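Local coordinates for protein ATP-dependent DNA helicase PIF1 (Candida albicans, PDB 7OTJ) that probably unwinds DNA in the 5'-3' direction using ATP hydrolysis, resolves G-quadruplexes and helps maintain nuclear and mitochondrial genome stability, at residues Ser5-Tyr10 with Thr185-Phe190; Ser20-Gly25 with Gln181-Leu186; Gly49-Ala54 with Arg99-Leu104; Ile106-Met111 with Phe145-Pro150. One frame throughout, in Å; residues are numbered along the deposited sequence.

Interaction 1: Ser5-Tyr10 with Thr185-Phe190; sequences SNEQEY and TLKEIF. With ADP (adenosine-5'-diphosphate), chain E.
E7 supplies the polar link between the two segments. Its OE1 accepts from K187 N on the syn side of the carboxylate, 28° out of its plane (3.0 Å, N-H...O 168°). A long salt bridge sets E7 OE2 3.7 Å from K187 NZ, and the two side chains cross at about a right angle. E188 OE1 pairs with K193 outside the segments, while its OE2 lies near S5 CB.

Apolar contact comes from L186: its CD2 lies 3.6 Å from E7 CB, and its methyls also lie against Q8 CG.

S5 and Q8 form a capping box at the start of helix 6-16. S5 OG, standing between the backbone N and the carbonyl carbon (chi1 66°), is thereby brought 3.0 Å from Q8 N and accepts from it; S5 N donates in the carbonyl plane to a lone pair of Q8 OE1, also at 3.0 Å.

The amide fixed in this way addresses the nucleotide. ADP N6 donates to Q8 OE1 at 2.8 Å. Q8 NE2 gives a weak bond to ADP N7 at 3.3 Å besides binding G30 O. Adenine lies over one face of the F190 ring, its C5 3.4 Å above the plane, and E188 CG sits against the opposite face.

An acceptor facing N6 and a donor facing N7 match adenine's Hoogsteen edge, consistent with selection of ATP as fuel.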
# COMPACT_ATOMS: atom_id res chain seq x y z
N SER A 5 21.52 8.24 -7.11
CA SER A 5 22.66 8.73 -6.36
C SER A 5 23.71 7.63 -6.21
O SER A 5 23.47 6.45 -6.47
CB SER A 5 22.23 9.21 -4.98
OG SER A 5 21.76 8.11 -4.21
N ASN A 6 24.90 8.03 -5.74
CA ASN A 6 25.95 7.06 -5.47
C ASN A 6 25.58 6.14 -4.31
O ASN A 6 26.02 4.98 -4.27
CB ASN A 6 27.27 7.77 -5.17
CG ASN A 6 27.75 8.60 -6.34
OD1 ASN A 6 27.46 8.31 -7.50
ND2 ASN A 6 28.51 9.66 -6.04
N GLU A 7 24.77 6.62 -3.37
CA GLU A 7 24.26 5.73 -2.33
C GLU A 7 23.26 4.74 -2.91
O GLU A 7 23.31 3.55 -2.60
CB GLU A 7 23.61 6.54 -1.21
CG GLU A 7 24.60 7.24 -0.30
CD GLU A 7 23.92 7.87 0.90
OE1 GLU A 7 22.76 8.34 0.76
OE2 GLU A 7 24.54 7.90 1.99
N GLN A 8 22.34 5.22 -3.76
CA GLN A 8 21.38 4.32 -4.39
C GLN A 8 22.08 3.31 -5.29
O GLN A 8 21.70 2.13 -5.31
CB GLN A 8 20.35 5.12 -5.19
CG GLN A 8 19.31 5.84 -4.32
CD GLN A 8 18.41 6.75 -5.13
OE1 GLN A 8 18.87 7.46 -6.03
NE2 GLN A 8 17.12 6.74 -4.82
N GLU A 9 23.09 3.75 -6.04
CA GLU A 9 23.83 2.82 -6.89
C GLU A 9 24.55 1.77 -6.05
O GLU A 9 24.64 0.60 -6.45
CB GLU A 9 24.84 3.58 -7.76
CG GLU A 9 24.22 4.39 -8.90
CD GLU A 9 23.74 3.50 -10.04
OE1 GLU A 9 24.15 2.33 -10.10
OE2 GLU A 9 22.94 3.99 -10.87
N TYR A 10 25.08 2.16 -4.89
CA TYR A 10 25.81 1.21 -4.06
C TYR A 10 24.90 0.10 -3.54
O TYR A 10 25.29 -1.07 -3.52
CB TYR A 10 26.49 1.94 -2.90
CG TYR A 10 27.20 1.02 -1.93
CD1 TYR A 10 28.48 0.54 -2.20
CD2 TYR A 10 26.59 0.63 -0.74
CE1 TYR A 10 29.13 -0.30 -1.32
CE2 TYR A 10 27.24 -0.21 0.15
CZ TYR A 10 28.50 -0.67 -0.15
OH TYR A 10 29.14 -1.51 0.74
N THR A 185 22.07 2.24 4.78
CA THR A 185 21.23 3.39 5.11
C THR A 185 21.39 4.46 4.04
O THR A 185 22.50 4.97 3.84
CB THR A 185 21.57 3.94 6.49
OG1 THR A 185 21.28 2.94 7.48
CG2 THR A 185 20.75 5.21 6.79
N LEU A 186 20.30 4.77 3.35
CA LEU A 186 20.24 5.95 2.50
C LEU A 186 20.04 7.20 3.36
O LEU A 186 19.22 7.20 4.28
CB LEU A 186 19.10 5.82 1.49
CG LEU A 186 19.21 4.77 0.39
CD1 LEU A 186 18.00 4.82 -0.51
CD2 LEU A 186 20.48 4.98 -0.41
N LYS A 187 20.76 8.27 3.04
CA LYS A 187 20.76 9.45 3.90
C LYS A 187 20.19 10.71 3.26
O LYS A 187 19.79 11.61 3.99
CB LYS A 187 22.18 9.76 4.39
CG LYS A 187 22.67 8.85 5.52
CD LYS A 187 24.09 8.38 5.27
CE LYS A 187 25.06 9.55 5.11
NZ LYS A 187 26.46 9.10 4.91
N GLU A 188 20.13 10.80 1.93
CA GLU A 188 19.70 12.02 1.26
C GLU A 188 18.20 11.99 1.02
O GLU A 188 17.69 11.12 0.31
CB GLU A 188 20.45 12.19 -0.06
CG GLU A 188 20.02 13.39 -0.88
CD GLU A 188 20.70 13.44 -2.24
OE1 GLU A 188 20.67 14.52 -2.88
OE2 GLU A 188 21.25 12.41 -2.67
N ILE A 189 17.49 12.98 1.58
CA ILE A 189 16.04 13.06 1.47
C ILE A 189 15.69 13.84 0.21
O ILE A 189 16.15 14.97 0.02
CB ILE A 189 15.43 13.71 2.72
CG1 ILE A 189 15.51 12.74 3.90
CG2 ILE A 189 13.98 14.14 2.49
CD1 ILE A 189 15.02 13.31 5.19
N PHE A 190 14.91 13.22 -0.68
CA PHE A 190 14.51 13.81 -1.95
C PHE A 190 13.13 14.44 -1.92
O PHE A 190 12.90 15.47 -2.58
CB PHE A 190 14.55 12.76 -3.07
CG PHE A 190 15.93 12.28 -3.42
CD1 PHE A 190 16.80 13.08 -4.14
CD2 PHE A 190 16.36 11.02 -3.03
CE1 PHE A 190 18.08 12.64 -4.46
CE2 PHE A 190 17.63 10.57 -3.34
CZ PHE A 190 18.49 11.38 -4.06
PB ADP E . 10.95 6.34 -0.06
O1B ADP E . 12.25 6.18 0.69
O2B ADP E . 10.40 5.07 -0.69
O3B ADP E . 9.92 7.17 0.66
PA ADP E . 10.48 7.31 -2.71
O1A ADP E . 11.10 6.27 -3.61
O2A ADP E . 8.99 7.31 -2.47
O3A ADP E . 11.31 7.28 -1.32
O5' ADP E . 10.89 8.77 -3.23
C5' ADP E . 10.10 9.90 -2.87
C4' ADP E . 10.30 10.98 -3.91
O4' ADP E . 11.70 11.21 -4.09
C3' ADP E . 9.74 10.53 -5.25
O3' ADP E . 8.81 11.51 -5.70
C2' ADP E . 10.92 10.49 -6.20
O2' ADP E . 10.58 11.08 -7.46
C1' ADP E . 12.01 11.28 -5.49
N9 ADP E . 13.33 10.67 -5.72
C8 ADP E . 13.72 9.45 -5.30
N7 ADP E . 15.00 9.19 -5.67
C5 ADP E . 15.45 10.27 -6.34
C6 ADP E . 16.71 10.66 -7.01
N6 ADP E . 17.78 9.83 -7.03
N1 ADP E . 16.76 11.88 -7.59
C2 ADP E . 15.70 12.72 -7.57
N3 ADP E . 14.53 12.43 -6.99
C4 ADP E . 14.34 11.24 -6.37

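Interaction 2: Ser20-Gly25 with Gln181-Leu186; sequences SLFYTG and QRTITL
With CG anti to the backbone N (chi1 161°), the F22 side chain lies beside that of T183, both pointing the same way, and ring atom CD2 of F22 is 3.8 Å from T183 CG2. T24 likewise has OG1 anti to its N (chi1 -163°), which turns CG2 to the neighbouring strand, 3.5 Å from T185 OG1, and lets T24 OG1 bond to G143 O and Y509 OH instead. These two pairs occupy one face of the sheet; Y23 and I184 meet through their CB atoms on the other, where V11 of helix 6-16 touches both.

The backbone evidence is a parallel ladder in which F22 and T24 each use both N and O. F22 N donates to R182 O (3.0 Å) and F22 O accepts from I184 N (3.2 Å); T24 N then donates to I184 O (2.7 Å) and T24 O accepts from L186 N (2.8 Å). Before the strands begin, Q181 adds two bonds to S20, one from its backbone and one through its side chain: Q181 N donates to S20 O (2.8 Å), and Q181 OE1 receives S20 N in the carbonyl plane, on a lone pair (3.1 Å). The segment axes run 24° apart.

Strand 182-186 is an outermost strand of the sheet within this chain. Strand 21-25 leads directly through G25 into the ATP-binding loop, the strand-loop-helix layout of a P-loop NTPase core.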
# COMPACT_ATOMS: atom_id res chain seq x y z
N SER A 20 21.62 -11.20 0.62
CA SER A 20 20.36 -10.89 1.27
C SER A 20 20.57 -9.72 2.22
O SER A 20 21.46 -9.76 3.08
CB SER A 20 19.82 -12.11 2.01
OG SER A 20 19.28 -13.06 1.10
N LEU A 21 19.78 -8.67 2.06
CA LEU A 21 20.05 -7.46 2.82
C LEU A 21 18.77 -6.68 3.07
O LEU A 21 17.73 -6.89 2.43
CB LEU A 21 21.08 -6.58 2.10
CG LEU A 21 20.82 -6.07 0.68
CD1 LEU A 21 19.86 -4.87 0.66
CD2 LEU A 21 22.15 -5.70 0.04
N PHE A 22 18.88 -5.76 4.02
CA PHE A 22 17.85 -4.77 4.33
C PHE A 22 18.47 -3.39 4.15
O PHE A 22 19.55 -3.12 4.69
CB PHE A 22 17.34 -4.97 5.76
CG PHE A 22 16.65 -3.77 6.35
CD1 PHE A 22 15.47 -3.29 5.81
CD2 PHE A 22 17.15 -3.17 7.49
CE1 PHE A 22 14.82 -2.20 6.37
CE2 PHE A 22 16.51 -2.09 8.06
CZ PHE A 22 15.34 -1.61 7.51
N TYR A 23 17.83 -2.54 3.36
CA TYR A 23 18.31 -1.18 3.23
C TYR A 23 17.22 -0.21 3.66
O TYR A 23 16.03 -0.42 3.40
CB TYR A 23 18.82 -0.88 1.81
CG TYR A 23 17.80 -0.77 0.71
CD1 TYR A 23 17.30 0.47 0.33
CD2 TYR A 23 17.38 -1.89 0.01
CE1 TYR A 23 16.39 0.58 -0.71
CE2 TYR A 23 16.46 -1.79 -1.03
CZ TYR A 23 15.97 -0.55 -1.38
OH TYR A 23 15.06 -0.43 -2.41
N THR A 24 17.64 0.81 4.41
CA THR A 24 16.70 1.69 5.09
C THR A 24 17.05 3.16 4.88
O THR A 24 17.99 3.50 4.14
CB THR A 24 16.67 1.35 6.58
OG1 THR A 24 15.50 1.91 7.19
CG2 THR A 24 17.92 1.85 7.28
N GLY A 25 16.31 4.04 5.54
CA GLY A 25 16.49 5.47 5.42
C GLY A 25 15.18 6.18 5.70
O GLY A 25 14.11 5.59 5.66
N GLN A 181 21.96 -10.14 5.80
CA GLN A 181 23.41 -10.16 5.95
C GLN A 181 24.03 -8.78 6.04
O GLN A 181 25.17 -8.65 6.50
CB GLN A 181 24.04 -10.91 4.78
CG GLN A 181 23.42 -12.28 4.53
CD GLN A 181 24.06 -12.99 3.36
OE1 GLN A 181 23.56 -12.93 2.23
NE2 GLN A 181 25.19 -13.65 3.62
N ARG A 182 23.31 -7.74 5.62
CA ARG A 182 23.88 -6.41 5.54
C ARG A 182 22.75 -5.40 5.66
O ARG A 182 21.63 -5.66 5.21
CB ARG A 182 24.66 -6.20 4.24
CG ARG A 182 25.74 -5.13 4.31
CD ARG A 182 26.07 -4.56 2.93
NE ARG A 182 27.33 -3.82 2.92
CZ ARG A 182 27.51 -2.63 3.48
NH1 ARG A 182 26.55 -2.02 4.15
NH2 ARG A 182 28.70 -2.05 3.38
N THR A 183 23.04 -4.28 6.30
CA THR A 183 22.10 -3.17 6.40
C THR A 183 22.77 -1.93 5.83
O THR A 183 23.88 -1.57 6.25
CB THR A 183 21.65 -2.94 7.84
OG1 THR A 183 21.00 -4.13 8.32
CG2 THR A 183 20.67 -1.77 7.93
N ILE A 184 22.10 -1.27 4.89
CA ILE A 184 22.60 -0.06 4.26
C ILE A 184 21.58 1.05 4.48
O ILE A 184 20.37 0.81 4.40
CB ILE A 184 22.86 -0.27 2.75
CG1 ILE A 184 23.75 -1.49 2.52
CG2 ILE A 184 23.51 0.97 2.15
CD1 ILE A 184 23.90 -1.87 1.06
N THR A 185 22.07 2.24 4.78
CA THR A 185 21.23 3.39 5.11
C THR A 185 21.39 4.46 4.04
O THR A 185 22.50 4.97 3.84
CB THR A 185 21.57 3.94 6.49
OG1 THR A 185 21.28 2.94 7.48
CG2 THR A 185 20.75 5.21 6.79
N LEU A 186 20.30 4.77 3.35
CA LEU A 186 20.24 5.95 2.50
C LEU A 186 20.04 7.20 3.36
O LEU A 186 19.22 7.20 4.28
CB LEU A 186 19.10 5.82 1.49
CG LEU A 186 19.21 4.77 0.39
CD1 LEU A 186 18.00 4.82 -0.51
CD2 LEU A 186 20.48 4.98 -0.41

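Interaction 3: Gly49-Ala54 with Arg99-Leu104; sequences GVAVTA and RETRVL. With PO4 (phosphate ion), chain P.
G49 O is gripped by two successive amides, R102 N at 2.6 Å and V103 N at 3.0 Å. The donors reach the carbonyl from different directions: V103 N lies nearly along the C=O bond (166° at the oxygen), whereas R102 N approaches in the carbonyl plane on a lone pair (134°). This forked bond sits where the chain leaves helix 92-100 and turns into strand 103-107. One step later the pairing becomes regular and parallel, A51 N donating to V103 O at 2.8 Å.

Side chains fill in around A51. L104 holds CG anti to its backbone N (chi1 176°), which carries CD1 to within 3.7 Å of A51 CB; the same methyl lies 3.8 Å from T53 OG1, the two side chains crossing at about a right angle. T101 CG2 comes to 3.8 Å of A51 CB from the helix-strand turn. F71 of helix 68-72 also touches A51, T53 and T101, while V50 and V103 face the other way, against helix 31-45. The threonine hydroxyls bond locally, T53 OG1 with I105 O and T101 OG1 with R97 O.

R102 bends away from the pairing, and its NH2 ends 3.0 Å from O1 of a phosphate ion probably drawn from the crystallisation liquor.

Neighbouring parallel strands with helices packed on both faces are the build of a RecA-like alpha/beta domain, here that of the helicase's P-loop core.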
# COMPACT_ATOMS: atom_id res chain seq x y z
N GLY A 49 11.70 -15.05 -11.71
CA GLY A 49 12.07 -15.45 -10.37
C GLY A 49 12.24 -14.31 -9.39
O GLY A 49 12.86 -14.48 -8.34
N VAL A 50 11.64 -13.16 -9.69
CA VAL A 50 11.71 -11.99 -8.82
C VAL A 50 10.31 -11.76 -8.27
O VAL A 50 9.37 -11.50 -9.03
CB VAL A 50 12.23 -10.75 -9.56
CG1 VAL A 50 12.37 -9.59 -8.58
CG2 VAL A 50 13.56 -11.06 -10.25
N ALA A 51 10.18 -11.88 -6.96
CA ALA A 51 8.92 -11.68 -6.26
C ALA A 51 8.89 -10.26 -5.69
O ALA A 51 9.67 -9.94 -4.79
CB ALA A 51 8.75 -12.74 -5.17
N VAL A 52 8.03 -9.40 -6.24
CA VAL A 52 7.88 -8.02 -5.77
C VAL A 52 6.70 -7.96 -4.79
O VAL A 52 5.56 -8.27 -5.16
CB VAL A 52 7.66 -7.05 -6.94
CG1 VAL A 52 7.57 -5.62 -6.43
CG2 VAL A 52 8.76 -7.20 -7.98
N THR A 53 6.95 -7.46 -3.58
CA THR A 53 5.95 -7.48 -2.52
C THR A 53 6.12 -6.27 -1.62
O THR A 53 7.20 -5.67 -1.54
CB THR A 53 5.97 -8.73 -1.62
OG1 THR A 53 7.19 -8.79 -0.89
CG2 THR A 53 5.74 -10.02 -2.40
N ALA A 54 5.02 -5.89 -0.98
CA ALA A 54 5.02 -4.86 0.04
C ALA A 54 4.00 -5.24 1.10
O ALA A 54 3.16 -6.12 0.89
CB ALA A 54 4.73 -3.47 -0.54
N ARG A 99 8.57 -22.08 -5.66
CA ARG A 99 9.75 -22.81 -6.10
C ARG A 99 10.53 -22.08 -7.17
O ARG A 99 11.76 -22.21 -7.24
CB ARG A 99 9.37 -24.21 -6.60
CG ARG A 99 8.99 -25.17 -5.49
CD ARG A 99 8.68 -26.56 -6.02
NE ARG A 99 7.64 -26.53 -7.04
CZ ARG A 99 7.85 -26.75 -8.33
NH1 ARG A 99 9.06 -27.04 -8.80
NH2 ARG A 99 6.82 -26.68 -9.18
N GLU A 100 9.86 -21.26 -7.99
CA GLU A 100 10.54 -20.52 -9.04
C GLU A 100 11.10 -19.18 -8.58
O GLU A 100 11.81 -18.53 -9.35
CB GLU A 100 9.59 -20.28 -10.22
CG GLU A 100 9.02 -21.55 -10.84
CD GLU A 100 8.15 -21.26 -12.05
OE1 GLU A 100 8.28 -21.98 -13.07
OE2 GLU A 100 7.33 -20.32 -11.99
N THR A 101 10.82 -18.76 -7.34
CA THR A 101 11.28 -17.46 -6.86
C THR A 101 12.76 -17.53 -6.48
O THR A 101 13.19 -18.44 -5.76
CB THR A 101 10.45 -17.00 -5.65
OG1 THR A 101 9.13 -16.66 -6.07
CG2 THR A 101 11.08 -15.78 -4.99
N ARG A 102 13.54 -16.56 -6.97
CA ARG A 102 14.95 -16.43 -6.61
C ARG A 102 15.22 -15.26 -5.68
O ARG A 102 16.11 -15.37 -4.83
CB ARG A 102 15.81 -16.25 -7.87
CG ARG A 102 15.73 -17.41 -8.84
CD ARG A 102 16.25 -18.70 -8.21
NE ARG A 102 17.64 -18.57 -7.80
CZ ARG A 102 18.68 -18.73 -8.61
NH1 ARG A 102 18.52 -19.05 -9.89
NH2 ARG A 102 19.91 -18.56 -8.13
N VAL A 103 14.50 -14.16 -5.82
CA VAL A 103 14.65 -12.99 -4.96
C VAL A 103 13.28 -12.61 -4.44
O VAL A 103 12.30 -12.57 -5.20
CB VAL A 103 15.28 -11.81 -5.73
CG1 VAL A 103 15.44 -10.59 -4.81
CG2 VAL A 103 16.61 -12.21 -6.34
N LEU A 104 13.20 -12.30 -3.15
CA LEU A 104 11.96 -11.83 -2.53
C LEU A 104 12.20 -10.41 -2.04
O LEU A 104 12.99 -10.19 -1.11
CB LEU A 104 11.52 -12.74 -1.39
CG LEU A 104 10.29 -12.29 -0.60
CD1 LEU A 104 9.11 -12.02 -1.52
CD2 LEU A 104 9.92 -13.33 0.44
P PO4 P . 20.64 -15.69 -5.89
O1 PO4 P . 21.60 -16.61 -6.61
O2 PO4 P . 21.27 -15.23 -4.60
O3 PO4 P . 19.34 -16.41 -5.58
O4 PO4 P . 20.34 -14.50 -6.77

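Interaction 4: Ile106-Met111 with Phe145-Pro150; sequences IDEISM and FYQLPP. With ALF (tetrafluoroaluminate ion), chain F.
Q147 and E108 face the tetrafluoroaluminate ion from two loops of the P-loop core. Sequence and position fit helicase motif II (Walker B) for D107-E108 and motif III for the run ending Q147-L148-P149-P150.

Q147 can be followed outward. CB passes S110 OG at 4.1 Å, and from there the chain is extended beyond CG, which carries the amide to the ion. CD comes within 3.9 Å of F3; OE1 faces the E108 carboxylate, the two flat groups turned 51° apart; NE2 donates to F3 at 3.0 Å and is also bonded to D144 OD2, which would help fix the rotation of the amide. E108 reaches the ion from the other segment, OE1 standing 2.8 Å from F1, and its OE2 accepts from Q456 NE2.

Farther from the ion, S110 joins the segments. OG sits between the backbone N and the carbonyl carbon (chi1 73°) and donates to L148 O, tilted 19° from the carbonyl plane; Q456 NE2 binds the same hydroxyl. Apolar packing extends on both sides: I109 CG2 meets F145 CZ at 3.8 Å, while M111 runs alongside L148, with CG 4.0 Å from L148 CB.

ADP with this ion is a familiar mimic of the hydrolysis transition state, and the geometry agrees: a water lies 2.4 Å from aluminium, directly opposite ADP O3B, and that water is 2.9 Å from E108 OE1.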
# COMPACT_ATOMS: atom_id res chain seq x y z
N ILE A 106 10.59 -7.10 -0.29
CA ILE A 106 9.52 -6.70 0.61
C ILE A 106 9.70 -5.21 0.89
O ILE A 106 10.57 -4.83 1.69
CB ILE A 106 9.50 -7.50 1.92
CG1 ILE A 106 9.60 -9.00 1.64
CG2 ILE A 106 8.24 -7.16 2.71
CD1 ILE A 106 9.66 -9.82 2.89
N ASP A 107 8.89 -4.37 0.26
CA ASP A 107 8.91 -2.95 0.57
C ASP A 107 8.00 -2.70 1.78
O ASP A 107 7.14 -3.51 2.12
CB ASP A 107 8.47 -2.12 -0.64
CG ASP A 107 8.99 -0.67 -0.59
OD1 ASP A 107 9.48 -0.23 0.47
OD2 ASP A 107 8.91 0.02 -1.63
N GLU A 108 8.23 -1.56 2.43
CA GLU A 108 7.52 -1.19 3.65
C GLU A 108 7.57 -2.32 4.68
O GLU A 108 6.56 -2.79 5.19
CB GLU A 108 6.08 -0.78 3.34
CG GLU A 108 5.98 0.44 2.44
CD GLU A 108 6.49 1.73 3.10
OE1 GLU A 108 6.50 2.77 2.42
OE2 GLU A 108 6.87 1.70 4.29
N ILE A 109 8.80 -2.74 4.99
CA ILE A 109 9.02 -3.86 5.89
C ILE A 109 8.55 -3.55 7.31
O ILE A 109 8.34 -4.49 8.09
CB ILE A 109 10.52 -4.22 5.86
CG1 ILE A 109 10.79 -5.58 6.51
CG2 ILE A 109 11.34 -3.12 6.51
CD1 ILE A 109 10.20 -6.73 5.75
N SER A 110 8.35 -2.27 7.64
CA SER A 110 8.04 -1.92 9.02
C SER A 110 6.71 -2.52 9.47
O SER A 110 6.57 -2.89 10.64
CB SER A 110 8.01 -0.39 9.20
OG SER A 110 6.87 0.20 8.62
N MET A 111 5.77 -2.68 8.55
CA MET A 111 4.44 -3.21 8.86
C MET A 111 4.36 -4.72 8.72
O MET A 111 3.27 -5.28 8.84
CB MET A 111 3.38 -2.54 7.97
CG MET A 111 2.95 -1.15 8.44
SD MET A 111 1.68 -0.30 7.45
CE MET A 111 2.61 0.13 5.99
N PHE A 145 11.77 1.50 9.98
CA PHE A 145 11.06 1.06 11.17
C PHE A 145 10.60 2.21 12.06
O PHE A 145 9.83 1.96 13.00
CB PHE A 145 11.93 0.07 11.97
CG PHE A 145 12.07 -1.28 11.32
CD1 PHE A 145 11.00 -2.18 11.31
CD2 PHE A 145 13.26 -1.67 10.73
CE1 PHE A 145 11.13 -3.42 10.71
CE2 PHE A 145 13.39 -2.91 10.13
CZ PHE A 145 12.32 -3.79 10.12
N TYR A 146 11.01 3.45 11.79
CA TYR A 146 10.41 4.60 12.46
C TYR A 146 9.02 4.92 11.92
O TYR A 146 8.33 5.78 12.47
CB TYR A 146 11.30 5.85 12.34
CG TYR A 146 12.41 5.91 13.37
CD1 TYR A 146 12.15 5.73 14.71
CD2 TYR A 146 13.73 6.11 12.98
CE1 TYR A 146 13.16 5.78 15.66
CE2 TYR A 146 14.75 6.16 13.91
CZ TYR A 146 14.46 5.99 15.25
OH TYR A 146 15.46 6.02 16.19
N GLN A 147 8.61 4.24 10.85
CA GLN A 147 7.29 4.37 10.26
C GLN A 147 6.37 3.33 10.91
O GLN A 147 6.69 2.78 11.97
CB GLN A 147 7.40 4.29 8.74
CG GLN A 147 8.28 5.43 8.16
CD GLN A 147 8.14 5.62 6.66
OE1 GLN A 147 7.14 5.24 6.06
NE2 GLN A 147 9.15 6.21 6.05
N LEU A 148 5.18 3.14 10.36
CA LEU A 148 4.14 2.41 11.08
C LEU A 148 4.58 0.99 11.44
O LEU A 148 5.16 0.30 10.60
CB LEU A 148 2.86 2.40 10.25
CG LEU A 148 2.16 3.76 10.31
CD1 LEU A 148 1.12 3.95 9.22
CD2 LEU A 148 1.52 3.94 11.69
N PRO A 149 4.35 0.55 12.67
CA PRO A 149 4.69 -0.82 13.06
C PRO A 149 3.67 -1.81 12.52
O PRO A 149 2.66 -1.40 11.94
CB PRO A 149 4.65 -0.75 14.60
CG PRO A 149 3.58 0.25 14.86
CD PRO A 149 3.76 1.30 13.79
N PRO A 150 3.91 -3.12 12.67
CA PRO A 150 2.89 -4.10 12.27
C PRO A 150 1.58 -3.86 13.02
O PRO A 150 1.58 -3.52 14.20
CB PRO A 150 3.52 -5.44 12.65
CG PRO A 150 4.97 -5.19 12.74
CD PRO A 150 5.13 -3.77 13.19
AL ALF F . 8.50 6.30 2.14
F1 ALF F . 8.40 4.64 1.53
F2 ALF F . 8.59 7.98 2.75
F3 ALF F . 9.88 5.80 3.16
F4 ALF F . 7.18 6.85 1.07
O HOH W 1 6.97 5.34 3.75

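Overall arrangement
All four contacts lie in the PIF1-like helicase part of the chain and reach one six-stranded parallel sheet. Interactions 1 and 2 share strand 182-186 and have centres about 11 Å apart; their first segments come early in the chain and their second segments late, so both enclose the other two. Interaction 3 closes before interaction 4 opens, and both use strand 103-107, with centres about 19 Å apart. Interactions 2 and 4 meet where F22 packs on F145 and I109. Interactions 1 and 4, about 9 Å apart at their nearest atoms, approach the nucleotide from its adenine and its fluoroaluminate ends, while interaction 3 pairs strands farther across the same sheet, toward its other edge.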